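Local coordinates for aminotransferase (Bacillus subtilis, PDB 6L1O), which transfers amino groups with the help of pyridoxal 5'-phosphate and belongs to the pathway that makes the dipeptide antibiotic bacilysin, at residues 34-37 against 38-41; 130-133 against 134-138; 257-260 against 261-265; 373-376 against 377-380. All blocks are in the same frame, centred on the assembly; numbering follows the deposited sequence.

How the interactions relate
Interactions 1 and 4 lie on one side of the chain and touch: Ile35 and Leu37 of strand 35-36 and the turn after it pack on helix 374-385 at Glu379, Leu377 and Phe380. Interaction 1 is a polar turn partly open to solvent, built on side-chain amides and a water; interaction 4 is a helix start with charged residues outside and leucine and phenylalanine inside. Interactions 2 and 3 are more deeply buried, in helices 130-137 and 255-266 about the large mixed sheet, with centres about 18 Å apart. Interactions 1, 2 and 3 all touch the second subunit; interaction 4 does not. Interaction 2 comes closest to the cofactor, whereas interaction 4 is remote from it and centred about 44 Å from interaction 3.

Interaction 1: 34-37 against 38-41; sequences IINL and GQGN
Asn36 reaches forward over the turn and grips Gly38 and Gln39 with the two ends of its amide. From CB the chain swings CG anti to the backbone N (chi1 176°), which brings CG to 3.9 Å from Gly38 N. OD1 accepts the backbone N-H of Gly38, with OD1 and N 2.8 Å apart; this link from an asparagine to the amide two residues on is an Asx-turn. At the other end, ND2 donates to OE1 of Gln39 at 2.9 Å. That OE1 lies in the amide plane of Asn36, although the two amide planes are turned 36° from each other. Asparagine suits the place because one short side chain offers both an acceptor and a donor. Gly38 fits under the amide because a CB on it would lie a tight 3.1 Å from Asn36 OD1. A water closes the turn on the backbone side: it donates to Asn36 O at 2.7 Å and accepts from Gln39 N at 3.1 Å. Ser369 binds Gln39 O, and Asn41 bonds to Tyr66 of the second subunit. Strand 35-36 pairs in parallel with strand 350-351, while Leu37 turns to the interior against Leu377 and Phe380 of helix 374-385.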
loop_
_atom_site.group_PDB
_atom_site.type_symbol
_atom_site.label_atom_id
_atom_site.label_comp_id
_atom_site.label_asym_id
_atom_site.label_seq_id
_atom_site.Cartn_x
_atom_site.Cartn_y
_atom_site.Cartn_z
ATOM N N ILE B 34 25.489 8.090 18.699
ATOM C CA ILE B 34 24.648 9.240 18.284
ATOM C C ILE B 34 23.344 9.286 19.073
ATOM O O ILE B 34 22.672 8.286 19.240
ATOM C CB ILE B 34 24.437 9.259 16.752
ATOM C CG1 ILE B 34 25.785 9.603 16.060
ATOM C CG2 ILE B 34 23.402 10.310 16.362
ATOM C CD1 ILE B 34 25.742 9.670 14.559
ATOM N N ILE B 35 22.994 10.467 19.563
ATOM C CA ILE B 35 21.673 10.709 20.137
ATOM C C ILE B 35 20.781 11.365 19.096
ATOM O O ILE B 35 21.053 12.502 18.673
ATOM C CB ILE B 35 21.754 11.667 21.313
ATOM C CG1 ILE B 35 22.433 10.952 22.475
ATOM C CG2 ILE B 35 20.372 12.157 21.695
ATOM C CD1 ILE B 35 22.353 11.782 23.699
ATOM N N ASN B 36 19.709 10.674 18.731
ATOM C CA ASN B 36 18.893 11.079 17.582
ATOM C C ASN B 36 17.538 11.711 18.015
ATOM O O ASN B 36 16.587 11.030 18.303
ATOM C CB ASN B 36 18.691 9.873 16.671
ATOM C CG ASN B 36 17.768 10.171 15.501
ATOM O OD1 ASN B 36 17.477 11.336 15.183
ATOM N ND2 ASN B 36 17.269 9.121 14.881
ATOM N N LEU B 37 17.493 13.026 18.040
ATOM C CA LEU B 37 16.234 13.721 18.262
ATOM C C LEU B 37 15.670 14.281 16.933
ATOM O O LEU B 37 14.990 15.306 16.935
ATOM C CB LEU B 37 16.405 14.825 19.273
ATOM C CG LEU B 37 17.047 14.413 20.594
ATOM C CD1 LEU B 37 17.018 15.560 21.587
ATOM C CD2 LEU B 37 16.419 13.156 21.187
ATOM N N GLY B 38 15.999 13.619 15.828
ATOM C CA GLY B 38 15.641 14.154 14.512
ATOM C C GLY B 38 14.408 13.568 13.856
ATOM O O GLY B 38 14.043 14.026 12.772
ATOM N N GLN B 39 13.802 12.540 14.457
ATOM C CA GLN B 39 12.783 11.743 13.756
ATOM C C GLN B 39 11.552 11.612 14.613
ATOM O O GLN B 39 11.586 11.865 15.761
ATOM C CB GLN B 39 13.317 10.336 13.372
ATOM C CG GLN B 39 14.418 10.400 12.349
ATOM C CD GLN B 39 14.948 9.061 11.969
ATOM O OE1 GLN B 39 15.429 8.318 12.810
ATOM N NE2 GLN B 39 14.855 8.723 10.682
ATOM N N GLY B 40 10.455 11.233 14.016
ATOM C CA GLY B 40 9.174 11.198 14.654
ATOM C C GLY B 40 8.714 9.783 15.024
ATOM O O GLY B 40 7.529 9.480 14.919
ATOM N N ASN B 41 9.662 8.898 15.401
ATOM C CA ASN B 41 9.335 7.487 15.661
ATOM C C ASN B 41 9.008 7.339 17.140
ATOM O O ASN B 41 9.913 7.496 17.951
ATOM C CB ASN B 41 10.514 6.600 15.296
ATOM C CG ASN B 41 10.173 5.113 15.263
ATOM O OD1 ASN B 41 9.004 4.713 15.287
ATOM N ND2 ASN B 41 11.202 4.292 15.189
HETATM O O HOH W 1 14.150 11.161 17.161
#

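Interaction 2: 130-133 against 134-138; sequences EYLS and GITMA
With chi1 at -54°, Thr136 sets OG1 beside its own backbone N and anti to its carbonyl carbon, where the hydroxyl can turn back onto Leu132 O one helical turn earlier. OG1 donates to that carbonyl oxygen at 2.8 Å, and Thr136 N donates to the same Leu132 O at 2.9 Å. The two donors come from opposite faces of the carbonyl plane, so one oxygen is held by two bonds. Threonine fits this partly exposed side of the helix because its hydroxyl is satisfied by the backbone while CG2 goes the other way. In Met137, chi1 of -65° sets CG beside the backbone N, and CG and SD then lie along Ser133 O at 3.3 and 3.6 Å; the same oxygen accepts Met137 N at 2.9 Å. Helix 130-137 is the crossover of the beta-alpha-beta unit between strands 120-125 and 141-146 in the large sheet of this PLP-dependent aminotransferase. On its sheet side Ile135 lays CG1 3.3 Å from Tyr131 O and packs on Val123 and Phe172; a branched hydrocarbon fills that interior place well. Tyr131 sends its ring away from the second half of the helix, stacked on Phe172, to bond Asp206 of the cofactor pocket through OH. Ser133 OG bonds to His267 of the second subunit.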
loop_
_atom_site.group_PDB
_atom_site.type_symbol
_atom_site.label_atom_id
_atom_site.label_comp_id
_atom_site.label_asym_id
_atom_site.label_seq_id
_atom_site.Cartn_x
_atom_site.Cartn_y
_atom_site.Cartn_z
ATOM N N GLU B 130 6.677 15.213 2.794
ATOM C CA GLU B 130 6.068 14.139 2.022
ATOM C C GLU B 130 4.898 14.604 1.198
ATOM O O GLU B 130 4.566 13.939 0.218
ATOM C CB GLU B 130 5.681 12.922 2.921
ATOM C CG GLU B 130 6.863 12.033 3.306
ATOM C CD GLU B 130 7.629 11.425 2.098
ATOM O OE1 GLU B 130 6.980 11.021 1.048
ATOM O OE2 GLU B 130 8.897 11.318 2.187
ATOM N N TYR B 131 4.323 15.775 1.505
ATOM C CA TYR B 131 3.286 16.361 0.663
ATOM C C TYR B 131 3.779 16.529 -0.772
ATOM O O TYR B 131 3.005 16.445 -1.716
ATOM C CB TYR B 131 2.789 17.732 1.177
ATOM C CG TYR B 131 2.170 17.725 2.546
ATOM C CD1 TYR B 131 1.482 16.598 3.008
ATOM C CD2 TYR B 131 2.284 18.825 3.404
ATOM C CE1 TYR B 131 0.928 16.554 4.254
ATOM C CE2 TYR B 131 1.703 18.795 4.691
ATOM C CZ TYR B 131 1.050 17.654 5.108
ATOM O OH TYR B 131 0.531 17.549 6.364
ATOM N N LEU B 132 5.081 16.781 -0.915
ATOM C CA LEU B 132 5.697 17.009 -2.217
ATOM C C LEU B 132 5.689 15.803 -3.143
ATOM O O LEU B 132 5.506 15.944 -4.336
ATOM C CB LEU B 132 7.100 17.525 -2.056
ATOM C CG LEU B 132 7.229 19.012 -2.350
ATOM C CD1 LEU B 132 8.660 19.524 -2.170
ATOM C CD2 LEU B 132 6.818 19.253 -3.828
ATOM N N SER B 133 5.879 14.624 -2.569
ATOM C CA SER B 133 5.844 13.349 -3.264
ATOM C C SER B 133 4.589 13.120 -4.090
ATOM O O SER B 133 4.664 13.003 -5.302
ATOM C CB SER B 133 6.001 12.188 -2.255
ATOM O OG SER B 133 7.306 12.197 -1.757
ATOM N N GLY B 134 3.441 13.045 -3.430
ATOM C CA GLY B 134 2.175 12.845 -4.084
ATOM C C GLY B 134 1.925 13.875 -5.190
ATOM O O GLY B 134 1.465 13.560 -6.259
ATOM N N ILE B 135 2.279 15.105 -4.924
ATOM C CA ILE B 135 1.997 16.183 -5.833
ATOM C C ILE B 135 2.860 16.022 -7.088
ATOM O O ILE B 135 2.357 16.203 -8.228
ATOM C CB ILE B 135 2.253 17.530 -5.164
ATOM C CG1 ILE B 135 1.180 17.767 -4.101
ATOM C CG2 ILE B 135 2.232 18.663 -6.206
ATOM C CD1 ILE B 135 1.459 18.945 -3.203
ATOM N N THR B 136 4.133 15.689 -6.886
ATOM C CA THR B 136 5.063 15.539 -7.995
ATOM C C THR B 136 4.685 14.302 -8.826
ATOM O O THR B 136 4.694 14.346 -10.032
ATOM C CB THR B 136 6.502 15.445 -7.527
ATOM O OG1 THR B 136 6.806 16.579 -6.678
ATOM C CG2 THR B 136 7.451 15.461 -8.698
ATOM N N MET B 137 4.334 13.215 -8.164
ATOM C CA MET B 137 3.887 12.012 -8.831
ATOM C C MET B 137 2.559 12.137 -9.541
ATOM O O MET B 137 2.288 11.336 -10.433
ATOM C CB MET B 137 3.812 10.842 -7.847
ATOM C CG MET B 137 5.201 10.490 -7.332
ATOM S SD MET B 137 5.085 9.476 -5.827
ATOM C CE MET B 137 4.856 7.871 -6.567
ATOM N N ALA B 138 1.751 13.113 -9.161
ATOM C CA ALA B 138 0.550 13.479 -9.894
ATOM C C ALA B 138 0.892 14.435 -11.079
ATOM O O ALA B 138 -0.007 14.829 -11.814
ATOM C CB ALA B 138 -0.462 14.158 -8.982
#

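Interaction 3: 257-260 against 261-265; sequences IIQA and VNEFQ
Val261, the first residue of 261-265, donates through its backbone N-H to Ile257 O, 3.0 Å from N, and lays CG2 3.3 Å from that same oxygen. Its compact branched side chain continues toward the sheet, against Ala98 and Phe100. Asn262 follows with a backbone bond to Ile258 O at 2.9 Å; its amide folds back along the helix, and ND2 comes to 3.9 Å from CG2 of Ile258. Glu263 supplies the side-chain bond between the two halves of the helix: its OE2 accepts from Gln259 NE2 at 2.7 Å, met nearly head-on along the C-O bond. Gln259 reaches straight outward, CG anti to N (chi1 -174°), while Glu263, with CG beside its own N (chi1 -73°), leans back a turn. The amide and carboxylate planes stand 78° apart. Gln259 is exposed and Glu263 also touches Ile9 of the second subunit; the long chains let their polar ends meet beyond the backbone. Phe264 donates through its backbone N-H to Ala260 O, but its ring leads away to Gln112, Cys113 and Met137 of the second subunit. Buried Ile258, Val261 and Phe264 against exposed Gln259 make helix 255-266 an amphipathic alpha-helix, packed on edge strand 97-100.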
loop_
_atom_site.group_PDB
_atom_site.type_symbol
_atom_site.label_atom_id
_atom_site.label_comp_id
_atom_site.label_asym_id
_atom_site.label_seq_id
_atom_site.Cartn_x
_atom_site.Cartn_y
_atom_site.Cartn_z
ATOM N N ILE B 257 -15.284 12.350 -2.396
ATOM C CA ILE B 257 -13.860 12.102 -2.248
ATOM C C ILE B 257 -13.635 10.649 -1.872
ATOM O O ILE B 257 -12.781 9.982 -2.458
ATOM C CB ILE B 257 -13.235 13.069 -1.194
ATOM C CG1 ILE B 257 -13.274 14.503 -1.702
ATOM C CG2 ILE B 257 -11.755 12.735 -0.905
ATOM C CD1 ILE B 257 -12.853 15.566 -0.674
ATOM N N ILE B 258 -14.387 10.168 -0.867
ATOM C CA ILE B 258 -14.264 8.806 -0.423
ATOM C C ILE B 258 -14.554 7.813 -1.568
ATOM O O ILE B 258 -13.894 6.812 -1.718
ATOM C CB ILE B 258 -15.143 8.550 0.820
ATOM C CG1 ILE B 258 -14.719 9.451 1.988
ATOM C CG2 ILE B 258 -15.158 7.086 1.227
ATOM C CD1 ILE B 258 -13.261 9.266 2.387
ATOM N N GLN B 259 -15.535 8.124 -2.391
ATOM C CA GLN B 259 -15.854 7.263 -3.536
ATOM C C GLN B 259 -14.704 7.174 -4.523
ATOM O O GLN B 259 -14.408 6.108 -5.016
ATOM C CB GLN B 259 -17.106 7.789 -4.238
ATOM C CG GLN B 259 -17.604 6.896 -5.360
ATOM C CD GLN B 259 -18.582 7.637 -6.282
ATOM O OE1 GLN B 259 -19.159 8.669 -5.922
ATOM N NE2 GLN B 259 -18.756 7.118 -7.496
ATOM N N ALA B 260 -14.050 8.296 -4.808
ATOM C CA ALA B 260 -12.901 8.303 -5.714
ATOM C C ALA B 260 -11.755 7.472 -5.133
ATOM O O ALA B 260 -11.142 6.669 -5.831
ATOM C CB ALA B 260 -12.448 9.708 -5.971
ATOM N N VAL B 261 -11.515 7.633 -3.826
ATOM C CA VAL B 261 -10.529 6.808 -3.119
ATOM C C VAL B 261 -10.816 5.349 -3.280
ATOM O O VAL B 261 -9.933 4.564 -3.622
ATOM C CB VAL B 261 -10.488 7.155 -1.612
ATOM C CG1 VAL B 261 -9.592 6.157 -0.884
ATOM C CG2 VAL B 261 -9.977 8.575 -1.424
ATOM N N ASN B 262 -12.065 4.970 -3.041
ATOM C CA ASN B 262 -12.486 3.610 -3.114
ATOM C C ASN B 262 -12.348 3.037 -4.507
ATOM O O ASN B 262 -11.913 1.926 -4.683
ATOM C CB ASN B 262 -13.937 3.482 -2.664
ATOM C CG ASN B 262 -14.113 3.477 -1.153
ATOM O OD1 ASN B 262 -13.202 3.178 -0.376
ATOM N ND2 ASN B 262 -15.334 3.724 -0.742
ATOM N N GLU B 263 -12.661 3.841 -5.522
ATOM C CA GLU B 263 -12.456 3.402 -6.885
ATOM C C GLU B 263 -10.995 3.095 -7.215
ATOM O O GLU B 263 -10.681 2.039 -7.744
ATOM C CB GLU B 263 -13.091 4.417 -7.840
ATOM C CG GLU B 263 -14.653 4.296 -7.781
ATOM C CD GLU B 263 -15.417 5.457 -8.427
ATOM O OE1 GLU B 263 -14.831 6.255 -9.162
ATOM O OE2 GLU B 263 -16.628 5.600 -8.189
ATOM N N PHE B 264 -10.104 4.012 -6.879
ATOM C CA PHE B 264 -8.677 3.827 -7.033
ATOM C C PHE B 264 -8.194 2.598 -6.330
ATOM O O PHE B 264 -7.564 1.717 -6.873
ATOM C CB PHE B 264 -7.920 5.056 -6.473
ATOM C CG PHE B 264 -6.443 5.028 -6.749
ATOM C CD1 PHE B 264 -5.880 5.744 -7.793
ATOM C CD2 PHE B 264 -5.593 4.336 -5.897
ATOM C CE1 PHE B 264 -4.490 5.688 -8.040
ATOM C CE2 PHE B 264 -4.240 4.299 -6.134
ATOM C CZ PHE B 264 -3.687 4.966 -7.189
ATOM N N GLN B 265 -8.509 2.525 -5.054
ATOM C CA GLN B 265 -8.044 1.425 -4.233
ATOM C C GLN B 265 -8.593 0.055 -4.639
ATOM O O GLN B 265 -7.914 -0.964 -4.432
ATOM C CB GLN B 265 -8.307 1.812 -2.746
ATOM C CG GLN B 265 -7.029 2.203 -2.167
ATOM C CD GLN B 265 -6.971 2.714 -0.746
ATOM O OE1 GLN B 265 -5.967 3.340 -0.417
ATOM N NE2 GLN B 265 -8.029 2.542 0.063
#

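Interaction 4: 373-376 against 377-380; sequences KQED and LREF
Glu375 and Arg378 run side by side in the first turn of helix 374-385 and form an i, i+3 salt bridge on its outer side. Both carboxylate oxygens approach NE of Arg378, each at 3.4 Å in a weak hydrogen bond. The carboxylate and guanidinium planes are only 21° apart, and the acid meets the edge of the guanidinium group. In Glu375 the bend at chi2 (-60°) turns the carboxylate alongside Arg378. An acid in the first turn of a helix probably also suits the positive end of the helix dipole. Charged and amide side chains fit such a helix start, exposed to solvent. Lys373 sits at the N-cap position, and its O accepts Leu377 N at 3.1 Å; one residue pair further on, Glu379 N donates to Glu375 O at 2.9 Å. Leu377 and Phe380 turn to the interior, where hydrophobic side chains belong: Leu377 meets Phe305 and Arg301 of helix 289-313, and Phe380 packs on Val352. Glu379 directs its carboxylate away to a salt bridge with Arg383. Gln374 is what steadies the acid of the bridge. Its NE2 lies near Arg378 NH2, two donors that do not bond, and donates instead to Glu375 OE2 at 2.8 Å from the anti side of the carboxylate, which helps to fix the rotation of that group while OE2 also faces Arg378 NE.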
loop_
_atom_site.group_PDB
_atom_site.type_symbol
_atom_site.label_atom_id
_atom_site.label_comp_id
_atom_site.label_asym_id
_atom_site.label_seq_id
_atom_site.Cartn_x
_atom_site.Cartn_y
_atom_site.Cartn_z
ATOM N N LYS B 373 13.880 8.981 25.587
ATOM C CA LYS B 373 13.795 8.864 27.063
ATOM C C LYS B 373 14.500 10.054 27.765
ATOM O O LYS B 373 15.393 10.665 27.196
ATOM C CB LYS B 373 14.409 7.513 27.478
ATOM C CG LYS B 373 15.932 7.435 27.352
ATOM C CD LYS B 373 16.529 6.035 27.515
ATOM C CE LYS B 373 16.254 5.176 26.274
ATOM N NZ LYS B 373 17.019 3.915 26.267
ATOM N N GLN B 374 14.111 10.341 29.003
ATOM C CA GLN B 374 14.675 11.463 29.778
ATOM C C GLN B 374 16.207 11.610 29.708
ATOM O O GLN B 374 16.743 12.701 29.480
ATOM C CB GLN B 374 14.251 11.343 31.255
ATOM C CG GLN B 374 15.168 12.088 32.240
ATOM C CD GLN B 374 14.787 11.833 33.711
ATOM O OE1 GLN B 374 13.625 11.840 34.052
ATOM N NE2 GLN B 374 15.785 11.594 34.570
ATOM N N GLU B 375 16.914 10.513 29.937
ATOM C CA GLU B 375 18.377 10.567 29.984
ATOM C C GLU B 375 19.029 10.799 28.601
ATOM O O GLU B 375 20.146 11.347 28.506
ATOM C CB GLU B 375 18.940 9.346 30.670
ATOM C CG GLU B 375 18.624 9.307 32.181
ATOM C CD GLU B 375 19.182 10.504 32.971
ATOM O OE1 GLU B 375 20.340 10.936 32.678
ATOM O OE2 GLU B 375 18.436 11.065 33.854
ATOM N N ASP B 376 18.352 10.407 27.538
ATOM C CA ASP B 376 18.793 10.781 26.190
ATOM C C ASP B 376 18.591 12.285 25.961
ATOM O O ASP B 376 19.451 12.943 25.418
ATOM C CB ASP B 376 18.028 9.998 25.119
ATOM C CG ASP B 376 18.518 8.558 24.949
ATOM O OD1 ASP B 376 19.493 8.140 25.625
ATOM O OD2 ASP B 376 17.890 7.821 24.146
ATOM N N LEU B 377 17.471 12.815 26.459
ATOM C CA LEU B 377 17.246 14.248 26.411
ATOM C C LEU B 377 18.332 14.983 27.210
ATOM O O LEU B 377 18.841 16.041 26.786
ATOM C CB LEU B 377 15.854 14.610 26.903
ATOM C CG LEU B 377 14.655 13.962 26.152
ATOM C CD1 LEU B 377 13.317 14.406 26.722
ATOM C CD2 LEU B 377 14.708 14.307 24.660
ATOM N N ARG B 378 18.715 14.420 28.355
ATOM C CA ARG B 378 19.723 15.051 29.170
ATOM C C ARG B 378 21.077 15.020 28.522
ATOM O O ARG B 378 21.817 16.033 28.558
ATOM C CB ARG B 378 19.802 14.450 30.562
ATOM C CG ARG B 378 20.719 15.273 31.500
ATOM C CD ARG B 378 20.958 14.579 32.827
ATOM N NE ARG B 378 19.697 14.165 33.455
ATOM C CZ ARG B 378 18.928 14.920 34.231
ATOM N NH1 ARG B 378 19.254 16.180 34.474
ATOM N NH2 ARG B 378 17.816 14.402 34.760
ATOM N N GLU B 379 21.438 13.884 27.985
ATOM C CA GLU B 379 22.745 13.690 27.351
ATOM C C GLU B 379 22.910 14.591 26.078
ATOM O O GLU B 379 23.966 15.156 25.849
ATOM C CB GLU B 379 22.922 12.210 27.005
ATOM C CG GLU B 379 24.235 11.808 26.343
ATOM C CD GLU B 379 25.476 12.058 27.169
ATOM O OE1 GLU B 379 25.383 12.231 28.416
ATOM O OE2 GLU B 379 26.572 12.086 26.533
ATOM N N PHE B 380 21.818 14.800 25.343
ATOM C CA PHE B 380 21.780 15.780 24.239
ATOM C C PHE B 380 22.246 17.167 24.741
ATOM O O PHE B 380 23.199 17.767 24.197
ATOM C CB PHE B 380 20.330 15.848 23.678
ATOM C CG PHE B 380 20.140 16.849 22.591
ATOM C CD1 PHE B 380 20.347 16.490 21.250
ATOM C CD2 PHE B 380 19.728 18.144 22.882
ATOM C CE1 PHE B 380 20.152 17.412 20.233
ATOM C CE2 PHE B 380 19.521 19.072 21.865
ATOM C CZ PHE B 380 19.727 18.707 20.550
#